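PDB 1ZPU: iron transport multicopper oxidase FET3 from Saccharomyces cerevisiae, which oxidises ferrous to ferric iron with dioxygen as electron acceptor, using four copper ions, for high-affinity iron uptake through the permease FTR1. Local coordinates for residues Tyr112-Lys117 with Asp145-Leu150. Numbering follows the deposited sequence.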
loop_
_atom_site.group_PDB
_atom_site.type_symbol
_atom_site.label_atom_id
_atom_site.label_comp_id
_atom_site.label_asym_id
_atom_site.label_seq_id
_atom_site.Cartn_x
_atom_site.Cartn_y
_atom_site.Cartn_z
ATOM N N TYR A 112 8.694 5.039 5.175
ATOM C CA TYR A 112 8.267 5.730 3.937
ATOM C C TYR A 112 7.566 7.088 4.117
ATOM O O TYR A 112 7.710 7.963 3.265
ATOM C CB TYR A 112 7.568 4.839 2.899
ATOM C CG TYR A 112 6.065 4.677 2.980
ATOM C CD1 TYR A 112 5.187 5.643 2.464
ATOM C CD2 TYR A 112 5.516 3.513 3.507
ATOM C CE1 TYR A 112 3.800 5.454 2.514
ATOM C CE2 TYR A 112 4.159 3.313 3.563
ATOM C CZ TYR A 112 3.303 4.272 3.069
ATOM O OH TYR A 112 1.953 4.006 3.167
ATOM N N GLU A 113 6.825 7.278 5.208
ATOM C CA GLU A 113 6.322 8.619 5.538
ATOM C C GLU A 113 7.431 9.644 5.634
ATOM O O GLU A 113 7.215 10.798 5.342
ATOM C CB GLU A 113 5.509 8.654 6.835
ATOM C CG GLU A 113 4.004 8.456 6.616
ATOM C CD GLU A 113 3.242 9.720 6.216
ATOM O OE1 GLU A 113 3.662 10.507 5.330
ATOM O OE2 GLU A 113 2.171 9.919 6.800
ATOM N N ASP A 114 8.618 9.225 6.041
ATOM C CA ASP A 114 9.724 10.150 6.172
ATOM C C ASP A 114 10.476 10.349 4.857
ATOM O O ASP A 114 11.606 10.851 4.854
ATOM C CB ASP A 114 10.648 9.723 7.320
ATOM C CG ASP A 114 10.014 9.949 8.712
ATOM O OD1 ASP A 114 9.033 10.731 8.826
ATOM O OD2 ASP A 114 10.501 9.349 9.700
ATOM N N GLY A 115 9.855 9.951 3.744
ATOM C CA GLY A 115 10.323 10.360 2.415
ATOM C C GLY A 115 10.772 9.271 1.457
ATOM O O GLY A 115 10.933 9.540 0.255
ATOM N N MET A 116 10.973 8.052 1.965
ATOM C CA MET A 116 11.531 6.952 1.153
ATOM C C MET A 116 10.454 6.271 0.305
ATOM O O MET A 116 9.939 5.194 0.659
ATOM C CB MET A 116 12.271 5.949 2.035
ATOM C CG MET A 116 13.015 4.886 1.308
ATOM S SD MET A 116 14.066 3.954 2.479
ATOM C CE MET A 116 14.441 2.517 1.500
ATOM N N LYS A 117 10.134 6.898 -0.822
ATOM C CA LYS A 117 9.034 6.459 -1.670
ATOM C C LYS A 117 9.119 7.188 -3.015
ATOM O O LYS A 117 9.628 8.303 -3.097
ATOM C CB LYS A 117 7.690 6.732 -0.996
ATOM C CG LYS A 117 7.450 8.213 -0.690
ATOM C CD LYS A 117 6.433 8.422 0.433
ATOM C CE LYS A 117 5.705 9.772 0.322
ATOM N NZ LYS A 117 5.044 10.134 1.621
ATOM N N ASP A 145 7.072 15.973 12.539
ATOM C CA ASP A 145 7.946 15.151 13.331
ATOM C C ASP A 145 8.181 13.839 12.605
ATOM O O ASP A 145 7.305 13.351 11.898
ATOM C CB ASP A 145 7.328 14.897 14.706
ATOM C CG ASP A 145 7.142 16.184 15.517
ATOM O OD1 ASP A 145 8.047 16.546 16.329
ATOM O OD2 ASP A 145 6.086 16.834 15.339
ATOM N N LEU A 146 9.367 13.273 12.786
ATOM C CA LEU A 146 9.713 11.975 12.225
ATOM C C LEU A 146 8.873 10.878 12.851
ATOM O O LEU A 146 8.428 10.989 13.990
ATOM C CB LEU A 146 11.181 11.662 12.473
ATOM C CG LEU A 146 12.251 12.573 11.882
ATOM C CD1 LEU A 146 12.494 13.796 12.779
ATOM C CD2 LEU A 146 13.501 11.753 11.791
ATOM N N VAL A 147 8.668 9.803 12.101
ATOM C CA VAL A 147 7.848 8.706 12.572
ATOM C C VAL A 147 8.421 8.076 13.841
ATOM O O VAL A 147 7.683 7.795 14.775
ATOM C CB VAL A 147 7.613 7.716 11.464
ATOM C CG1 VAL A 147 6.739 6.597 11.930
ATOM C CG2 VAL A 147 6.930 8.427 10.362
ATOM N N THR A 148 9.735 7.913 13.890
ATOM C CA THR A 148 10.396 7.393 15.076
ATOM C C THR A 148 9.936 8.086 16.362
ATOM O O THR A 148 9.636 7.410 17.360
ATOM C CB THR A 148 11.935 7.401 14.886
ATOM O OG1 THR A 148 12.327 6.139 14.327
ATOM C CG2 THR A 148 12.703 7.655 16.207
ATOM N N ASP A 149 9.843 9.419 16.311
ATOM C CA ASP A 149 9.409 10.225 17.456
ATOM C C ASP A 149 7.915 10.122 17.784
ATOM O O ASP A 149 7.533 10.014 18.962
ATOM C CB ASP A 149 9.857 11.666 17.268
ATOM C CG ASP A 149 11.358 11.810 17.397
ATOM O OD1 ASP A 149 11.953 11.028 18.176
ATOM O OD2 ASP A 149 11.951 12.687 16.731
ATOM N N LEU A 150 7.082 10.126 16.744
ATOM C CA LEU A 150 5.647 9.975 16.921
ATOM C C LEU A 150 5.289 8.618 17.516
ATOM O O LEU A 150 4.415 8.533 18.381
ATOM C CB LEU A 150 4.894 10.216 15.608
ATOM C CG LEU A 150 5.060 11.611 14.992
ATOM C CD1 LEU A 150 4.452 11.685 13.632
ATOM C CD2 LEU A 150 4.499 12.690 15.911
#
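With chi1 at -72°, Asp-114 sets its CG anti to the carbonyl carbon and sends the carboxylate out to the first turn of helix 147-154, where it meets Val-147. The valine in turn holds CG2 anti to its own carbonyl carbon and beside its backbone N, so amide and methyl face the same acid group. OD2 of Asp-114 takes the N-H of Val-147 on its syn lone pair, with Val-147 N 3.1 Å away and an angle of 160° at the hydrogen. The second oxygen gets a smaller share: OD1 of Asp-114 lies 3.4 Å from the same nitrogen, and that bond is weak. Thus one N-H is divided unequally between two oxygens, while OD1 also forms a salt bridge with Arg-22. Leu-146 holds the N-cap position, so the carboxylate sits by the first amide of the helix, where its charge would probably be favoured by the helix dipole. CB of Leu-146 makes a van der Waals approach to OD2 of Asp-114 at 3.7 Å, the two side chains crossing at about a right angle. The apolar part of the contact is CG2 of Val-147 against CB of Glu-113, 3.8 Å apart. In the three-cupredoxin-domain fold of multicopper oxidases, this joins the loop between strands 100-105 and 117-123 of the first plastocyanin-like domain to the opening of a helix in the second. An alanine in place of Asp-114 would probably leave the Val-147 amide without its carboxylate acceptor across the domain junction and take from Arg-22 an acidic partner within the first domain. Trp-11 of strand 2-14 touches both Asp-114 and Leu-146, while Trp-467 of helix 466-470 packs on Val-147.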